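Local coordinates for TPR repeat-containing protein (Cytophaga hutchinsonii, PDB 3U4T), which is of unknown function but probably mediates protein-protein interactions through its helical tetratricopeptide repeats, at residues A[77-82]-A[96-100]; A[150-154]-A[181-185]. The protein carries 1 engineered substitution. All coordinates share one frame; numbering follows the deposited sequence.

Contact 1 (A[77-82]-A[96-100])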
# COMPACT_ATOMS: atom_id res chain seq x y z
N PHE A 77 -3.63 1.15 -20.43
CA PHE A 77 -4.76 1.79 -19.74
C PHE A 77 -4.36 2.05 -18.29
O PHE A 77 -4.67 3.12 -17.72
CB PHE A 77 -6.00 0.89 -19.80
CG PHE A 77 -6.60 0.79 -21.16
CD1 PHE A 77 -7.57 1.71 -21.58
CD2 PHE A 77 -6.17 -0.18 -22.05
CE1 PHE A 77 -8.10 1.65 -22.87
CE2 PHE A 77 -6.69 -0.25 -23.35
CZ PHE A 77 -7.65 0.67 -23.76
N GLU A 78 -3.67 1.09 -17.69
CA GLU A 78 -3.21 1.22 -16.31
C GLU A 78 -2.40 2.49 -16.12
O GLU A 78 -2.69 3.29 -15.23
CB GLU A 78 -2.38 -0.00 -15.91
CG GLU A 78 -1.53 0.19 -14.68
CD GLU A 78 -0.73 -1.05 -14.35
OE1 GLU A 78 -0.27 -1.75 -15.29
OE2 GLU A 78 -0.55 -1.33 -13.15
N TYR A 79 -1.38 2.68 -16.95
CA TYR A 79 -0.55 3.87 -16.85
C TYR A 79 -1.29 5.15 -17.23
O TYR A 79 -0.93 6.23 -16.79
CB TYR A 79 0.72 3.72 -17.69
CG TYR A 79 1.77 2.91 -16.96
CD1 TYR A 79 1.85 1.53 -17.10
CD2 TYR A 79 2.59 3.52 -16.01
CE1 TYR A 79 2.70 0.78 -16.32
CE2 TYR A 79 3.45 2.78 -15.22
CZ TYR A 79 3.50 1.42 -15.37
OH TYR A 79 4.32 0.70 -14.55
N TYR A 80 -2.33 5.02 -18.05
CA TYR A 80 -3.09 6.20 -18.42
C TYR A 80 -3.73 6.69 -17.13
O TYR A 80 -3.66 7.87 -16.81
CB TYR A 80 -4.18 5.86 -19.44
CG TYR A 80 -4.84 7.07 -20.05
CD1 TYR A 80 -4.29 8.35 -19.89
CD2 TYR A 80 -5.99 6.95 -20.83
CE1 TYR A 80 -4.88 9.47 -20.48
CE2 TYR A 80 -6.58 8.06 -21.42
CZ TYR A 80 -6.02 9.32 -21.24
OH TYR A 80 -6.61 10.42 -21.80
N GLY A 81 -4.32 5.75 -16.39
CA GLY A 81 -4.95 6.07 -15.12
C GLY A 81 -3.95 6.55 -14.08
O GLY A 81 -4.22 7.52 -13.35
N LYS A 82 -2.81 5.89 -13.97
CA LYS A 82 -1.81 6.33 -13.00
C LYS A 82 -1.42 7.76 -13.33
O LYS A 82 -1.23 8.59 -12.43
CB LYS A 82 -0.56 5.45 -13.03
CG LYS A 82 -0.72 4.07 -12.45
CD LYS A 82 0.64 3.38 -12.40
CE LYS A 82 0.53 1.92 -12.03
NZ LYS A 82 -0.20 1.71 -10.75
N GLN A 96 -10.01 4.48 -16.42
CA GLN A 96 -8.87 3.82 -17.05
C GLN A 96 -8.47 2.58 -16.28
O GLN A 96 -8.02 1.59 -16.86
CB GLN A 96 -7.69 4.78 -17.15
CG GLN A 96 -7.97 6.02 -17.96
CD GLN A 96 -8.71 5.71 -19.23
OE1 GLN A 96 -8.28 4.88 -20.02
NE2 GLN A 96 -9.85 6.36 -19.43
N TYR A 97 -8.61 2.63 -14.96
CA TYR A 97 -8.28 1.46 -14.14
C TYR A 97 -9.28 0.38 -14.45
O TYR A 97 -8.94 -0.80 -14.51
CB TYR A 97 -8.32 1.76 -12.63
CG TYR A 97 -7.21 2.65 -12.13
CD1 TYR A 97 -5.94 2.63 -12.71
CD2 TYR A 97 -7.42 3.51 -11.05
CE1 TYR A 97 -4.90 3.45 -12.23
CE2 TYR A 97 -6.39 4.33 -10.57
CZ TYR A 97 -5.14 4.29 -11.16
OH TYR A 97 -4.12 5.08 -10.69
N GLN A 98 -10.53 0.78 -14.64
CA GLN A 98 -11.58 -0.17 -14.94
C GLN A 98 -11.33 -0.74 -16.31
O GLN A 98 -11.34 -1.94 -16.52
CB GLN A 98 -12.93 0.50 -14.89
CG GLN A 98 -14.08 -0.41 -15.28
CD GLN A 98 -14.18 -1.62 -14.37
OE1 GLN A 98 -14.48 -1.50 -13.19
NE2 GLN A 98 -13.94 -2.81 -14.93
N ALA A 99 -11.08 0.14 -17.27
CA ALA A 99 -10.82 -0.29 -18.63
C ALA A 99 -9.72 -1.36 -18.70
O ALA A 99 -9.82 -2.32 -19.45
CB ALA A 99 -10.44 0.90 -19.49
N ALA A 100 -8.68 -1.17 -17.91
CA ALA A 100 -7.53 -2.08 -17.90
C ALA A 100 -7.86 -3.49 -17.45
O ALA A 100 -7.31 -4.46 -17.96
CB ALA A 100 -6.43 -1.50 -17.03
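Gln96 sits with its side chain between Phe77 and Tyr80, about one turn apart on the facing helix. Gln96 CB lies 3.5 Å from Phe77 O. Beyond CB the chain bends at chi2 (-44°), and this brings the amide back against both rings. Gln96 OE1 comes to the edge of the Phe77 ring, near its plane, 3.6 Å from Phe77 CD1. Gln96 OE1 is also 3.2 Å from Tyr80 CD2, at an oblique angle to that ring. The amide plane is only 17° from that of the Phe77 ring but steeply inclined to that of Tyr80. Phe77 also touches the next turn of the other helix. Phe77 CD1 is 3.6 Å from Ala99 CB, and Phe77 CB packs on the methyl of Ala100.

Gly81 lets the backbones come close; Gly81 CA is 4.9 Å from Gln96 CA. Tyr97 points away from the partner helix at CB, but the end of its ring lies against it. Glu78 O lies at the edge of that ring, 3.7 Å from Tyr97 CE1. Tyr97 OH reaches the backbone of Lys82, 3.5 Å from Lys82 CA.

The segments run antiparallel, their axes 7.6 Å apart and at 167°. They belong to helices 74-86 and 90-103, which form a helical hairpin of the kind that builds tetratricopeptide repeats. Phe64 meets the rings of Phe77 and Tyr80, and Tyr80 OH is hydrogen-bonded to Glu61. Met110 of helix 109-120 touches Tyr97 and Ala100, while Glu78 pairs with Arg107. No hydrogen bond joins the two segments, so the hairpin is held here by close packing, with small residues at the tightest points and aromatic rings around them.

Contact 2 (A[150-154]-A[181-185])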
# COMPACT_ATOMS: atom_id res chain seq x y z
N GLN A 150 -7.47 -3.17 6.66
CA GLN A 150 -7.43 -1.78 7.06
C GLN A 150 -8.74 -1.11 6.68
O GLN A 150 -9.27 -0.29 7.43
CB GLN A 150 -6.27 -1.06 6.39
CG GLN A 150 -4.90 -1.53 6.84
CD GLN A 150 -3.80 -0.75 6.18
OE1 GLN A 150 -3.54 -0.91 5.00
NE2 GLN A 150 -3.17 0.13 6.93
N ALA A 151 -9.27 -1.45 5.51
CA ALA A 151 -10.53 -0.84 5.09
C ALA A 151 -11.61 -1.23 6.09
O ALA A 151 -12.37 -0.37 6.54
CB ALA A 151 -10.92 -1.29 3.70
N TYR A 152 -11.66 -2.51 6.45
CA TYR A 152 -12.64 -3.00 7.42
C TYR A 152 -12.48 -2.26 8.76
O TYR A 152 -13.44 -1.78 9.34
CB TYR A 152 -12.46 -4.50 7.65
CG TYR A 152 -12.96 -5.40 6.54
CD1 TYR A 152 -14.18 -5.14 5.91
CD2 TYR A 152 -12.25 -6.54 6.17
CE1 TYR A 152 -14.69 -6.00 4.94
CE2 TYR A 152 -12.75 -7.41 5.19
CZ TYR A 152 -13.96 -7.13 4.58
OH TYR A 152 -14.45 -7.99 3.62
N TYR A 153 -11.24 -2.19 9.24
CA TYR A 153 -10.93 -1.54 10.51
C TYR A 153 -11.47 -0.12 10.59
O TYR A 153 -12.16 0.24 11.54
CB TYR A 153 -9.42 -1.49 10.72
CG TYR A 153 -8.98 -0.74 11.96
CD1 TYR A 153 -8.88 -1.39 13.20
CD2 TYR A 153 -8.64 0.61 11.91
CE1 TYR A 153 -8.44 -0.72 14.34
CE2 TYR A 153 -8.20 1.30 13.04
CZ TYR A 153 -8.10 0.62 14.26
OH TYR A 153 -7.66 1.29 15.39
N TYR A 154 -11.15 0.68 9.59
CA TYR A 154 -11.59 2.06 9.59
C TYR A 154 -13.08 2.14 9.31
O TYR A 154 -13.69 3.18 9.52
CB TYR A 154 -10.77 2.87 8.59
CG TYR A 154 -9.38 3.14 9.10
CD1 TYR A 154 -9.17 3.87 10.26
CD2 TYR A 154 -8.27 2.65 8.43
CE1 TYR A 154 -7.88 4.12 10.74
CE2 TYR A 154 -6.98 2.89 8.89
CZ TYR A 154 -6.79 3.62 10.05
OH TYR A 154 -5.50 3.86 10.50
N TRP A 181 -1.58 -5.14 13.42
CA TRP A 181 -2.98 -4.92 13.05
C TRP A 181 -3.97 -5.82 13.75
O TRP A 181 -5.09 -5.40 14.03
CB TRP A 181 -3.16 -4.98 11.52
CG TRP A 181 -2.70 -3.68 10.90
CD1 TRP A 181 -1.47 -3.42 10.36
CD2 TRP A 181 -3.41 -2.44 10.90
NE1 TRP A 181 -1.37 -2.09 10.03
CE2 TRP A 181 -2.54 -1.46 10.36
CE3 TRP A 181 -4.68 -2.05 11.33
CZ2 TRP A 181 -2.91 -0.12 10.22
CZ3 TRP A 181 -5.06 -0.72 11.19
CH2 TRP A 181 -4.17 0.23 10.64
N ARG A 182 -3.57 -7.05 14.06
CA ARG A 182 -4.45 -7.94 14.81
C ARG A 182 -4.60 -7.28 16.17
O ARG A 182 -5.69 -7.23 16.75
CB ARG A 182 -3.82 -9.31 15.02
CG ARG A 182 -3.80 -10.19 13.80
CD ARG A 182 -3.97 -11.64 14.25
NE ARG A 182 -5.28 -11.86 14.85
CZ ARG A 182 -5.66 -12.99 15.43
NH1 ARG A 182 -4.82 -14.02 15.50
NH2 ARG A 182 -6.89 -13.11 15.92
N ALA A 183 -3.49 -6.75 16.66
CA ALA A 183 -3.49 -6.07 17.95
C ALA A 183 -4.50 -4.93 17.90
O ALA A 183 -5.40 -4.84 18.73
CB ALA A 183 -2.10 -5.55 18.27
N ARG A 184 -4.34 -4.05 16.91
CA ARG A 184 -5.23 -2.91 16.75
C ARG A 184 -6.68 -3.32 16.55
O ARG A 184 -7.59 -2.71 17.10
CB ARG A 184 -4.75 -2.07 15.58
CG ARG A 184 -3.44 -1.37 15.87
CD ARG A 184 -2.95 -0.58 14.68
NE ARG A 184 -1.83 0.30 14.99
CZ ARG A 184 -1.19 1.00 14.07
NH1 ARG A 184 -1.56 0.90 12.81
NH2 ARG A 184 -0.19 1.80 14.40
N ALA A 185 -6.89 -4.37 15.77
CA ALA A 185 -8.24 -4.84 15.52
C ALA A 185 -8.88 -5.33 16.82
O ALA A 185 -10.07 -5.11 17.06
CB ALA A 185 -8.20 -5.95 14.50
O HOH W 1 -7.70 0.12 18.07
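Trp181 and Tyr153 make an edge-to-face aromatic contact between helices 142-154 and 176-189, in an array of tetratricopeptide-repeat type. The two segments run nearly parallel, at 20°, but their axes are 11.1 Å apart. Long side chains therefore bridge the distance. The indole points its edge at one face of the Tyr153 ring, with the planes at 84°. Trp181 CZ3 stands 3.9 Å from Tyr153 CD2. Tyr153 has CG anti to its backbone N (chi1 176°), which carries the ring across toward the other helix.

Gln150 lies over one face of the indole. Gln150 CG makes a CH-pi contact with the six-membered ring of Trp181, 4.1 Å from the centroid and almost on the ring normal. The chain is extended past CG, and Gln150 NE2 comes within 3.3 Å of Trp181 CZ2. Arg184 NH1 lies over the opposite face, offset toward the rim, while Arg184 NE forms a salt bridge with Glu222. Tyr154 OH meets the indole edge, 3.9 Å from Trp181 CH2. Phe165 and Tyr146 also meet the Trp181 ring, and Tyr158 packs edge-to-face with Tyr153.

The far end of Tyr153 faces the backbone of the other helix. Tyr153 CE1 is 3.5 Å from Arg184 O. A water links the two residues, its O lying 2.9 Å from Tyr153 OH and donating a hydrogen bond to Arg184 O. Without the indole of Trp181, as with an alanine here, a gap would probably open between the helices, leaving the Tyr153 face and the Gln150 chain without their shared partner.

The junction rests on aromatic and CH-pi contacts; its polar link is through one water.

Overall arrangement
Neither contact is fully core: both are partly buried, and contact 2 includes an exposed residue while contact 1 has none. They share no helix. Contact 1 joins consecutive antiparallel helices of one hairpin. Contact 2 joins near-parallel helices, 142-154 and 176-189, with helix 158-171 between them in sequence. Their centres are 29 Å apart, on opposite sides of the chain's centre, and they do not touch. The chemistry goes with the spacing. In contact 1 the close backbones rely on glycine and alanine, with rings packed against main-chain atoms. In contact 2 the wider separation is filled by a tryptophan, tyrosines and a bridging water. Contact 1 buries 411 Å² and contact 2 buries 266 Å².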